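Local coordinates for Mgp-operon protein 3 (Mycoplasma pneumoniae, PDB 6RJ1), which probably acts as a surface adhesin that, together with protein P1, helps the bacterium attach to sugar-bearing host cells, at residues A[28-33]-A[116-121]; A[174-179]-A[761-766]; A[561-566]-A[648-653]; A[592-597]-A[682-687]. All blocks are in the same frame, centred on the assembly; numbering follows the deposited sequence. Where two conformers were deposited one is given.

Interaction 1: A[28-33]-A[116-121]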
loop_
_atom_site.group_PDB
_atom_site.type_symbol
_atom_site.label_atom_id
_atom_site.label_comp_id
_atom_site.label_asym_id
_atom_site.label_seq_id
_atom_site.Cartn_x
_atom_site.Cartn_y
_atom_site.Cartn_z
ATOM N N LEU A 28 4.276 -30.594 7.412
ATOM C CA LEU A 28 5.252 -30.437 6.345
ATOM C C LEU A 28 6.153 -29.217 6.581
ATOM O O LEU A 28 5.650 -28.094 6.603
ATOM C CB LEU A 28 4.495 -30.346 4.997
ATOM C CG LEU A 28 5.250 -29.844 3.759
ATOM C CD1 LEU A 28 5.936 -30.977 3.029
ATOM C CD2 LEU A 28 4.319 -29.099 2.833
ATOM N N ASP A 29 7.485 -29.439 6.739
ATOM C CA ASP A 29 8.453 -28.349 6.871
ATOM C C ASP A 29 8.811 -27.962 5.452
ATOM O O ASP A 29 9.665 -28.587 4.819
ATOM C CB ASP A 29 9.707 -28.737 7.676
ATOM C CG ASP A 29 10.665 -27.581 7.993
ATOM O OD1 ASP A 29 10.728 -26.606 7.195
ATOM O OD2 ASP A 29 11.351 -27.653 9.031
ATOM N N VAL A 30 8.099 -26.954 4.950
ATOM C CA VAL A 30 8.167 -26.412 3.600
ATOM C C VAL A 30 9.620 -26.122 3.153
ATOM O O VAL A 30 9.998 -26.508 2.043
ATOM C CB VAL A 30 7.218 -25.187 3.520
ATOM C CG1 VAL A 30 7.483 -24.319 2.306
ATOM C CG2 VAL A 30 5.759 -25.628 3.546
ATOM N N VAL A 31 10.436 -25.511 4.034
ATOM C CA VAL A 31 11.832 -25.148 3.758
ATOM C C VAL A 31 12.734 -26.405 3.660
ATOM O O VAL A 31 13.486 -26.527 2.683
ATOM C CB VAL A 31 12.343 -24.073 4.759
ATOM C CG1 VAL A 31 13.845 -23.835 4.633
ATOM C CG2 VAL A 31 11.588 -22.766 4.570
ATOM N N ARG A 32 12.648 -27.319 4.645
ATOM C CA ARG A 32 13.409 -28.571 4.671
ATOM C C ARG A 32 13.046 -29.467 3.476
ATOM O O ARG A 32 13.947 -29.996 2.819
ATOM C CB ARG A 32 13.162 -29.327 5.989
ATOM C CG ARG A 32 14.386 -29.436 6.888
ATOM C CD ARG A 32 14.265 -28.555 8.118
ATOM N NE ARG A 32 15.392 -28.732 9.032
ATOM C CZ ARG A 32 15.437 -28.268 10.279
ATOM N NH1 ARG A 32 14.402 -27.611 10.788
ATOM N NH2 ARG A 32 16.507 -28.479 11.032
ATOM N N ALA A 33 11.727 -29.615 3.190
ATOM C CA ALA A 33 11.189 -30.451 2.100
ATOM C C ALA A 33 11.583 -29.966 0.712
ATOM O O ALA A 33 11.751 -30.790 -0.187
ATOM C CB ALA A 33 9.675 -30.553 2.201
ATOM N N LEU A 116 7.066 -22.534 -4.241
ATOM C CA LEU A 116 7.229 -23.985 -4.153
ATOM C C LEU A 116 5.929 -24.689 -4.480
ATOM O O LEU A 116 4.870 -24.276 -4.005
ATOM C CB LEU A 116 7.720 -24.415 -2.760
ATOM C CG LEU A 116 8.766 -23.542 -2.080
ATOM C CD1 LEU A 116 8.921 -23.930 -0.655
ATOM C CD2 LEU A 116 10.101 -23.625 -2.773
ATOM N N ILE A 117 6.015 -25.755 -5.285
ATOM C CA ILE A 117 4.871 -26.560 -5.693
ATOM C C ILE A 117 5.003 -27.944 -5.060
ATOM O O ILE A 117 6.056 -28.589 -5.162
ATOM C CB ILE A 117 4.745 -26.638 -7.245
ATOM C CG1 ILE A 117 4.814 -25.237 -7.922
ATOM C CG2 ILE A 117 3.504 -27.426 -7.694
ATOM C CD1 ILE A 117 3.709 -24.171 -7.559
ATOM N N PHE A 118 3.922 -28.387 -4.402
ATOM C CA PHE A 118 3.838 -29.681 -3.739
ATOM C C PHE A 118 2.655 -30.457 -4.285
ATOM O O PHE A 118 1.635 -29.864 -4.636
ATOM C CB PHE A 118 3.677 -29.497 -2.222
ATOM C CG PHE A 118 4.878 -28.924 -1.511
ATOM C CD1 PHE A 118 5.037 -27.546 -1.378
ATOM C CD2 PHE A 118 5.834 -29.761 -0.940
ATOM C CE1 PHE A 118 6.144 -27.018 -0.707
ATOM C CE2 PHE A 118 6.940 -29.232 -0.264
ATOM C CZ PHE A 118 7.087 -27.865 -0.151
ATOM N N LYS A 119 2.794 -31.780 -4.358
ATOM C CA LYS A 119 1.735 -32.678 -4.811
ATOM C C LYS A 119 1.267 -33.500 -3.624
ATOM O O LYS A 119 2.091 -33.851 -2.772
ATOM C CB LYS A 119 2.183 -33.573 -5.985
ATOM C CG LYS A 119 3.235 -34.650 -5.708
ATOM C CD LYS A 119 3.347 -35.612 -6.890
ATOM C CE LYS A 119 4.613 -36.432 -6.847
ATOM N NZ LYS A 119 5.829 -35.631 -7.194
ATOM N N ALA A 120 -0.032 -33.808 -3.562
ATOM C CA ALA A 120 -0.580 -34.600 -2.468
ATOM C C ALA A 120 -0.071 -36.033 -2.516
ATOM O O ALA A 120 0.190 -36.562 -3.597
ATOM C CB ALA A 120 -2.093 -34.571 -2.502
ATOM N N ALA A 121 0.148 -36.622 -1.341
ATOM C CA ALA A 121 0.625 -37.990 -1.173
ATOM C C ALA A 121 -0.237 -38.700 -0.103
ATOM O O ALA A 121 -0.937 -38.008 0.643
ATOM C CB ALA A 121 2.090 -37.975 -0.770
#
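Leu28 lies over one face of the Phe118 ring in a CH-pi contact. Its CD2 sits 4.1 Å from the centroid of the Phe118 ring and only 11° off the ring normal, so the methyl is almost centred. The other branch reaches the rim, with Leu28 CD1 3.9 Å from Phe118 CE2. Phe118 can receive it because chi1 of -68° sets CG opposite the carbonyl carbon and sends the ring from strand 114-121 toward 28-33.

The remaining apolar contacts gather at the edge of that ring and beside it. Ala33 CB comes within 3.9 Å of Phe118 CE2, near the ring plane. Two residues before Phe118, on the same side of the strand, Leu116 CD1 meets Val30 CG1, the two side chains running at a slant to one another.

One polar atom joins the edge: the carbonyl oxygen of Val30 lies in the ring plane, 3.9 Å from Phe118 CZ. No hydrogen bond spans the segments. Polar bonding is instead local to the start of the helix, where Asp29 is the N-cap of helix 30-33. Its OD1 accepts from Arg32 N at 3.3 Å, an N-H...O angle of 176°, although the donor stands above the carboxylate plane.

The short strand 28-29 bonds to strand 13-17 through Leu28 and Leu14, while strand 114-121 lies between strands 52-59 and 125-135. Leu53, Ala55 and Val57 of strand 52-59 extend the apolar layer under Leu28 and Val30, so 28-33 packs on the larger sheet.

Interaction 2: A[174-179]-A[761-766]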
loop_
_atom_site.group_PDB
_atom_site.type_symbol
_atom_site.label_atom_id
_atom_site.label_comp_id
_atom_site.label_asym_id
_atom_site.label_seq_id
_atom_site.Cartn_x
_atom_site.Cartn_y
_atom_site.Cartn_z
ATOM N N THR A 174 5.501 5.311 14.238
ATOM C CA THR A 174 5.759 6.584 13.568
ATOM C C THR A 174 4.691 7.582 14.030
ATOM O O THR A 174 3.508 7.362 13.750
ATOM C CB THR A 174 5.794 6.408 12.031
ATOM O OG1 THR A 174 6.785 5.441 11.675
ATOM C CG2 THR A 174 6.054 7.723 11.291
ATOM N N PRO A 175 5.071 8.651 14.767
ATOM C CA PRO A 175 4.054 9.617 15.213
ATOM C C PRO A 175 3.667 10.608 14.115
ATOM O O PRO A 175 4.408 10.773 13.147
ATOM C CB PRO A 175 4.723 10.307 16.405
ATOM C CG PRO A 175 6.184 10.190 16.160
ATOM C CD PRO A 175 6.428 9.059 15.191
ATOM N N ASN A 176 2.508 11.272 14.272
ATOM C CA ASN A 176 1.983 12.286 13.345
ATOM C C ASN A 176 3.013 13.380 12.996
ATOM O O ASN A 176 3.168 13.686 11.817
ATOM C CB ASN A 176 0.682 12.912 13.894
ATOM C CG ASN A 176 -0.571 12.106 13.642
ATOM O OD1 ASN A 176 -0.673 11.302 12.697
ATOM N ND2 ASN A 176 -1.569 12.334 14.471
ATOM N N ALA A 177 3.739 13.932 14.005
ATOM C CA ALA A 177 4.775 14.954 13.803
ATOM C C ALA A 177 5.971 14.410 13.002
ATOM O O ALA A 177 6.635 15.167 12.286
ATOM C CB ALA A 177 5.241 15.508 15.134
ATOM N N GLY A 178 6.205 13.101 13.114
ATOM C CA GLY A 178 7.235 12.397 12.364
ATOM C C GLY A 178 6.927 12.425 10.880
ATOM O O GLY A 178 7.846 12.473 10.074
ATOM N N LEU A 179 5.633 12.423 10.494
ATOM C CA LEU A 179 5.229 12.497 9.088
ATOM C C LEU A 179 5.275 13.935 8.537
ATOM O O LEU A 179 5.411 14.119 7.324
ATOM C CB LEU A 179 3.823 11.900 8.882
ATOM C CG LEU A 179 3.649 10.378 8.700
ATOM C CD1 LEU A 179 4.914 9.676 8.178
ATOM C CD2 LEU A 179 3.114 9.738 9.930
ATOM N N SER A 761 1.883 18.247 12.369
ATOM C CA SER A 761 2.663 18.246 13.602
ATOM C C SER A 761 1.826 18.501 14.856
ATOM O O SER A 761 2.189 17.991 15.914
ATOM C CB SER A 761 3.835 19.217 13.507
ATOM O OG SER A 761 3.398 20.526 13.187
ATOM N N THR A 762 0.700 19.247 14.747
ATOM C CA THR A 762 -0.160 19.546 15.909
ATOM C C THR A 762 -1.332 18.549 16.059
ATOM O O THR A 762 -1.981 18.535 17.110
ATOM C CB THR A 762 -0.623 21.006 15.921
ATOM O OG1 THR A 762 -1.465 21.255 14.798
ATOM C CG2 THR A 762 0.542 21.984 15.945
ATOM N N LEU A 763 -1.563 17.693 15.033
ATOM C CA LEU A 763 -2.594 16.653 15.027
ATOM C C LEU A 763 -2.251 15.592 16.075
ATOM O O LEU A 763 -1.118 15.092 16.109
ATOM C CB LEU A 763 -2.728 16.020 13.629
ATOM C CG LEU A 763 -3.995 15.196 13.353
ATOM C CD1 LEU A 763 -5.203 16.092 13.115
ATOM C CD2 LEU A 763 -3.796 14.282 12.164
ATOM N N GLU A 764 -3.231 15.301 16.957
ATOM C CA GLU A 764 -3.145 14.354 18.072
ATOM C C GLU A 764 -3.872 13.058 17.716
ATOM O O GLU A 764 -5.069 13.088 17.414
ATOM C CB GLU A 764 -3.781 14.958 19.343
ATOM C CG GLU A 764 -3.093 16.198 19.897
ATOM C CD GLU A 764 -3.881 16.962 20.952
ATOM O OE1 GLU A 764 -3.839 18.213 20.927
ATOM O OE2 GLU A 764 -4.543 16.317 21.800
ATOM N N SER A 765 -3.169 11.924 17.782
ATOM C CA SER A 765 -3.785 10.635 17.484
ATOM C C SER A 765 -4.440 10.021 18.710
ATOM O O SER A 765 -3.824 9.965 19.780
ATOM C CB SER A 765 -2.765 9.667 16.900
ATOM O OG SER A 765 -3.290 8.349 16.825
ATOM N N GLN A 766 -5.681 9.532 18.538
ATOM C CA GLN A 766 -6.431 8.811 19.568
ATOM C C GLN A 766 -6.811 7.398 19.064
ATOM O O GLN A 766 -7.633 6.708 19.677
ATOM C CB GLN A 766 -7.629 9.627 20.106
ATOM C CG GLN A 766 -8.805 9.776 19.143
ATOM C CD GLN A 766 -9.934 10.628 19.673
ATOM O OE1 GLN A 766 -9.880 11.192 20.773
ATOM N NE2 GLN A 766 -10.985 10.759 18.880
#
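Asn176 reaches across to the backbone of Leu763 and has the greatest buried surface of any residue here. Its ND2 donates to Leu763 O over 3.2 Å with an N-H...O angle of 154°, a weak bond. The amide is directed there by a chi1 of -82°, which leaves CG on the far side from the carbonyl carbon and carries the group off the 174-179 segment. Asn176 CB also passes close to the acceptor, 3.6 Å from Leu763 O.

Leu763 adds an apolar branch beside this weak bond. Its CD2 stands 3.8 Å from Asn176 ND2, so the amide nitrogen is flanked by a methyl as well as bonded to a carbonyl. A second neighbour is Ser765 CB, 3.8 Å from Asn176 ND2.

Ser761 meets the residue after Asn176, mainly through its backbone. Ala177 CA and Ser761 CA approach to 3.9 Å, and Ala177 CB rests 4.0 Å from Ser761 O. The hydroxyl of Ser761 is engaged away from this interface, with Asp664 OD2 and Lys759 NZ.

With OD1 bonded to Ser774 N and ND2 weakly to Leu763 O, both ends of the Asn176 amide have partners, consistent with a fixed orientation. This single side chain connects the short helical turn at 176-179 to Leu763 and to Ser774. The chemistry is therefore that of a neutral, backbone-directed link supplemented by ordinary van der Waals packing, with no charge pairing between the two segments.

Interaction 3: A[561-566]-A[648-653]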
loop_
_atom_site.group_PDB
_atom_site.type_symbol
_atom_site.label_atom_id
_atom_site.label_comp_id
_atom_site.label_asym_id
_atom_site.label_seq_id
_atom_site.Cartn_x
_atom_site.Cartn_y
_atom_site.Cartn_z
ATOM N N GLY A 561 7.493 14.286 -7.770
ATOM C CA GLY A 561 8.760 14.768 -8.288
ATOM C C GLY A 561 9.558 15.517 -7.238
ATOM O O GLY A 561 9.024 15.886 -6.194
ATOM N N TYR A 562 10.853 15.734 -7.502
ATOM C CA TYR A 562 11.734 16.493 -6.616
ATOM C C TYR A 562 12.800 17.218 -7.433
ATOM O O TYR A 562 13.274 16.678 -8.435
ATOM C CB TYR A 562 12.293 15.636 -5.464
ATOM C CG TYR A 562 13.509 14.793 -5.780
ATOM C CD1 TYR A 562 13.375 13.469 -6.188
ATOM C CD2 TYR A 562 14.793 15.277 -5.548
ATOM C CE1 TYR A 562 14.490 12.670 -6.426
ATOM C CE2 TYR A 562 15.914 14.499 -5.810
ATOM C CZ TYR A 562 15.760 13.197 -6.258
ATOM O OH TYR A 562 16.874 12.425 -6.494
ATOM N N ASP A 563 13.138 18.455 -7.040
ATOM C CA ASP A 563 14.122 19.260 -7.769
ATOM C C ASP A 563 15.552 18.831 -7.490
ATOM O O ASP A 563 15.988 18.839 -6.340
ATOM C CB ASP A 563 13.930 20.764 -7.499
ATOM C CG ASP A 563 14.374 21.697 -8.614
ATOM O OD1 ASP A 563 15.081 21.232 -9.544
ATOM O OD2 ASP A 563 14.032 22.896 -8.549
ATOM N N MET A 564 16.275 18.471 -8.567
ATOM C CA MET A 564 17.673 18.022 -8.583
ATOM C C MET A 564 18.668 19.193 -8.570
ATOM O O MET A 564 19.874 18.955 -8.494
ATOM C CB MET A 564 17.929 17.193 -9.855
ATOM C CG MET A 564 17.279 15.830 -9.871
ATOM S SD MET A 564 18.038 14.614 -8.779
ATOM C CE MET A 564 19.716 14.665 -9.320
ATOM N N THR A 565 18.173 20.445 -8.674
ATOM C CA THR A 565 18.991 21.660 -8.750
ATOM C C THR A 565 20.050 21.779 -7.632
ATOM O O THR A 565 19.848 21.337 -6.493
ATOM C CB THR A 565 18.123 22.929 -8.856
ATOM O OG1 THR A 565 18.957 24.023 -9.230
ATOM C CG2 THR A 565 17.352 23.258 -7.566
ATOM N N THR A 566 21.186 22.374 -8.011
ATOM C CA THR A 566 22.367 22.656 -7.198
ATOM C C THR A 566 22.297 24.130 -6.750
ATOM O O THR A 566 23.032 24.534 -5.838
ATOM C CB THR A 566 23.619 22.283 -8.032
ATOM O OG1 THR A 566 23.559 20.879 -8.302
ATOM C CG2 THR A 566 24.943 22.613 -7.339
ATOM N N ALA A 648 14.986 22.505 -16.611
ATOM C CA ALA A 648 14.472 21.857 -15.397
ATOM C C ALA A 648 14.936 20.414 -15.246
ATOM O O ALA A 648 15.023 19.687 -16.235
ATOM C CB ALA A 648 12.957 21.928 -15.366
ATOM N N LYS A 649 15.253 20.013 -13.994
ATOM C CA LYS A 649 15.733 18.678 -13.631
ATOM C C LYS A 649 14.904 18.133 -12.477
ATOM O O LYS A 649 15.263 18.323 -11.312
ATOM C CB LYS A 649 17.221 18.712 -13.244
ATOM C CG LYS A 649 18.148 19.300 -14.295
ATOM C CD LYS A 649 19.517 19.638 -13.722
ATOM C CE LYS A 649 20.100 20.874 -14.352
ATOM N NZ LYS A 649 20.380 20.705 -15.805
ATOM N N ILE A 650 13.765 17.497 -12.796
ATOM C CA ILE A 650 12.863 16.916 -11.804
ATOM C C ILE A 650 12.977 15.384 -11.833
ATOM O O ILE A 650 12.744 14.776 -12.871
ATOM C CB ILE A 650 11.389 17.434 -11.965
ATOM C CG1 ILE A 650 11.256 18.992 -11.881
ATOM C CG2 ILE A 650 10.426 16.750 -10.994
ATOM C CD1 ILE A 650 12.080 19.860 -10.880
ATOM N N ALA A 651 13.361 14.779 -10.698
ATOM C CA ALA A 651 13.511 13.334 -10.545
ATOM C C ALA A 651 12.313 12.766 -9.796
ATOM O O ALA A 651 11.459 13.537 -9.378
ATOM C CB ALA A 651 14.788 13.031 -9.800
ATOM N N SER A 652 12.228 11.432 -9.640
ATOM C CA SER A 652 11.103 10.773 -8.959
ATOM C C SER A 652 11.388 10.425 -7.509
ATOM O O SER A 652 12.510 10.054 -7.152
ATOM C CB SER A 652 10.652 9.528 -9.717
ATOM O OG SER A 652 9.823 9.854 -10.818
ATOM N N LEU A 653 10.337 10.502 -6.686
ATOM C CA LEU A 653 10.389 10.217 -5.263
ATOM C C LEU A 653 9.152 9.386 -4.856
ATOM O O LEU A 653 8.025 9.770 -5.170
ATOM C CB LEU A 653 10.452 11.569 -4.517
ATOM C CG LEU A 653 10.371 11.582 -2.991
ATOM C CD1 LEU A 653 11.238 12.687 -2.440
ATOM C CD2 LEU A 653 8.936 11.781 -2.515
#
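Strands 561-563 and 650-653 run antiparallel at 133° between their directions, their axes 4.4 Å apart, with Tyr562 and Ala651 as a hydrogen-bonded pair between the non-hydrogen-bonded pairs Gly561-Ser652 and Asp563-Ile650. Tyr562 N donates to Ala651 O, and Ala651 N returns a bond to Tyr562 O, each 3.0 Å long. Beyond the paired region Met564 N still reaches Lys649 O at 2.9 Å, with an N-H...O angle of 166°.

This places strand 549-563 alongside 650-654 in a branched mixed sheet; on its other flank, Gly561 and Asp563 bond to strand 575-577. The arrangement belongs to the MgpC adhesin region, a family grouped with the beta-propellers.

On the face shared by Tyr562 and Ala651, the ring leans over the opposite strand: chi1 of 83° lodges CG between the backbone N and the carbonyl carbon. Tyr562 CE1 lies 3.4 Å from Ala651 CB, and Ser652 O approaches the ring edge. The hydroxyl is bonded to Asp163 O. Met564 CG packs 3.7 Å from Ala651 CB. On the reverse face, Ile650 CG2 meets Gly561 CA, while Ile650 CD1 touches the carboxylate of Asp563, 3.6 Å from OD1; the second oxygen, OD2, bonds to Thr572.

Interaction 4: A[592-597]-A[682-687]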
loop_
_atom_site.group_PDB
_atom_site.type_symbol
_atom_site.label_atom_id
_atom_site.label_comp_id
_atom_site.label_asym_id
_atom_site.label_seq_id
_atom_site.Cartn_x
_atom_site.Cartn_y
_atom_site.Cartn_z
ATOM N N LYS A 592 -19.217 11.453 -10.639
ATOM C CA LYS A 592 -18.394 11.727 -11.822
ATOM C C LYS A 592 -17.955 13.174 -11.946
ATOM O O LYS A 592 -16.797 13.416 -12.279
ATOM C CB LYS A 592 -19.048 11.251 -13.124
ATOM C CG LYS A 592 -18.006 10.911 -14.199
ATOM C CD LYS A 592 -18.604 10.234 -15.432
ATOM C CE LYS A 592 -17.670 9.213 -16.042
ATOM N NZ LYS A 592 -17.554 7.979 -15.208
ATOM N N ALA A 593 -18.847 14.133 -11.663
ATOM C CA ALA A 593 -18.492 15.548 -11.750
ATOM C C ALA A 593 -17.431 15.920 -10.726
ATOM O O ALA A 593 -16.523 16.691 -11.054
ATOM C CB ALA A 593 -19.723 16.418 -11.575
ATOM N N LEU A 594 -17.521 15.346 -9.509
ATOM C CA LEU A 594 -16.576 15.591 -8.417
ATOM C C LEU A 594 -15.190 15.054 -8.726
ATOM O O LEU A 594 -14.209 15.763 -8.516
ATOM C CB LEU A 594 -17.080 15.000 -7.091
ATOM C CG LEU A 594 -18.237 15.708 -6.393
ATOM C CD1 LEU A 594 -18.802 14.843 -5.298
ATOM C CD2 LEU A 594 -17.815 17.036 -5.810
ATOM N N VAL A 595 -15.105 13.812 -9.231
ATOM C CA VAL A 595 -13.825 13.168 -9.535
ATOM C C VAL A 595 -13.179 13.752 -10.802
ATOM O O VAL A 595 -11.951 13.728 -10.924
ATOM C CB VAL A 595 -13.887 11.616 -9.554
ATOM C CG1 VAL A 595 -14.284 11.079 -8.185
ATOM C CG2 VAL A 595 -14.820 11.089 -10.646
ATOM N N GLU A 596 -13.992 14.299 -11.723
ATOM C CA GLU A 596 -13.477 14.913 -12.945
ATOM C C GLU A 596 -13.219 16.419 -12.770
ATOM O O GLU A 596 -12.774 17.060 -13.721
ATOM C CB GLU A 596 -14.377 14.619 -14.161
ATOM C CG GLU A 596 -14.380 13.157 -14.588
ATOM C CD GLU A 596 -15.143 12.823 -15.859
ATOM O OE1 GLU A 596 -14.581 12.089 -16.705
ATOM O OE2 GLU A 596 -16.300 13.280 -16.008
ATOM N N ASN A 597 -13.470 16.982 -11.559
ATOM C CA ASN A 597 -13.220 18.399 -11.261
ATOM C C ASN A 597 -11.756 18.739 -11.487
ATOM O O ASN A 597 -10.869 17.991 -11.104
ATOM C CB ASN A 597 -13.672 18.780 -9.860
ATOM C CG ASN A 597 -13.557 20.256 -9.579
ATOM O OD1 ASN A 597 -12.599 20.711 -8.970
ATOM N ND2 ASN A 597 -14.535 21.039 -10.008
ATOM N N ASN A 682 -27.239 19.748 0.550
ATOM C CA ASN A 682 -26.969 18.347 0.182
ATOM C C ASN A 682 -25.442 18.214 0.252
ATOM O O ASN A 682 -24.764 18.169 -0.781
ATOM C CB ASN A 682 -27.517 17.987 -1.230
ATOM C CG ASN A 682 -27.798 19.167 -2.154
ATOM O OD1 ASN A 682 -28.878 19.774 -2.110
ATOM N ND2 ASN A 682 -26.821 19.514 -2.993
ATOM N N GLU A 683 -24.907 18.253 1.489
ATOM C CA GLU A 683 -23.480 18.222 1.776
ATOM C C GLU A 683 -22.804 16.991 1.198
ATOM O O GLU A 683 -23.199 15.860 1.494
ATOM C CB GLU A 683 -23.220 18.352 3.286
ATOM C CG GLU A 683 -21.777 18.673 3.625
ATOM C CD GLU A 683 -21.527 18.887 5.101
ATOM O OE1 GLU A 683 -21.396 17.882 5.840
ATOM O OE2 GLU A 683 -21.449 20.065 5.515
ATOM N N GLU A 684 -21.806 17.236 0.336
ATOM C CA GLU A 684 -21.012 16.208 -0.324
ATOM C C GLU A 684 -19.553 16.376 0.015
ATOM O O GLU A 684 -19.052 17.502 0.032
ATOM C CB GLU A 684 -21.214 16.237 -1.849
ATOM C CG GLU A 684 -22.286 15.266 -2.325
ATOM C CD GLU A 684 -22.350 15.053 -3.826
ATOM O OE1 GLU A 684 -21.974 13.949 -4.288
ATOM O OE2 GLU A 684 -22.777 15.989 -4.540
ATOM N N ARG A 685 -18.870 15.253 0.299
ATOM C CA ARG A 685 -17.447 15.241 0.604
ATOM C C ARG A 685 -16.688 15.406 -0.689
ATOM O O ARG A 685 -16.945 14.687 -1.653
ATOM C CB ARG A 685 -17.026 13.950 1.314
ATOM C CG ARG A 685 -15.626 14.026 1.903
ATOM C CD ARG A 685 -15.232 12.761 2.621
ATOM N NE ARG A 685 -15.082 11.629 1.705
ATOM C CZ ARG A 685 -14.922 10.370 2.103
ATOM N NH1 ARG A 685 -14.789 9.396 1.209
ATOM N NH2 ARG A 685 -14.881 10.076 3.396
ATOM N N LEU A 686 -15.778 16.387 -0.715
ATOM C CA LEU A 686 -14.948 16.694 -1.874
ATOM C C LEU A 686 -13.777 15.716 -1.926
ATOM O O LEU A 686 -13.020 15.599 -0.957
ATOM C CB LEU A 686 -14.484 18.153 -1.852
ATOM C CG LEU A 686 -15.589 19.208 -1.849
ATOM C CD1 LEU A 686 -15.031 20.565 -1.501
ATOM C CD2 LEU A 686 -16.334 19.246 -3.166
ATOM N N PRO A 687 -13.649 14.938 -3.018
ATOM C CA PRO A 687 -12.583 13.935 -3.051
ATOM C C PRO A 687 -11.227 14.438 -3.516
ATOM O O PRO A 687 -11.135 15.352 -4.343
ATOM C CB PRO A 687 -13.137 12.879 -4.007
ATOM C CG PRO A 687 -14.006 13.661 -4.965
ATOM C CD PRO A 687 -14.476 14.900 -4.247
#
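Leu594 projects from helix 591-595 against the loop 682-687, and each part of its side chain finds a different partner. At the base, Leu594 CB packs on the ring of Pro687, 3.9 Å from CD and 4.0 Å from CG. A chi1 of -73° then turns CG away from the carbonyl carbon, and chi2 of 167° points CD1 toward Glu684 and CD2 toward Leu686. Leu594 CD2 meets Leu686 CD2 at 3.8 Å, the side chains crossing at about a right angle. The other tip, CD1, lies 3.4 Å from Glu684 OE1 and 4.1 Å from the backbone Arg685 O, so this methyl lies beside polar atoms, in van der Waals contact with the Glu684 carboxylate.

Val595 widens the base of the contact: its CG1 sits 4.1 Å from Pro687 CG, approaching the proline ring roughly crosswise. The joint is thus built by packing alone, since no hydrogen bond passes between the segments.

Arg689, shortly after the loop segment, supplies a polar link by donating from NH2 to Asn597 O, just beyond the helix. Tyr732 of strand 723-732 touches both Pro687 and Arg685, so the loop, which leads from helix 666-673 to strand 693-699, touches both helix 591-595 and strand 723-732.

How the interactions relate
From the N terminus, interaction 1 closes first: it joins 28-33 to 116-121 and is complete before any other begins, tying an early strand and helix to the eight-stranded mixed sheet. Interaction 2 opens at 174-179 and closes only at 761-766, joining the short helix 176-179 to the loop between strands 723-732 and 779-786, so its long loop encloses the other two. Within it the order is 561-566, 592-597, 648-653, 682-687: interactions 3 and 4 alternate and cross, both inside the MgpC adhesin range. Interaction 3 pairs strands of the branched mixed sheet, whereas interaction 4 seats a helix against a loop. Their centres lie 32 Å apart, each 28 Å from that of interaction 2.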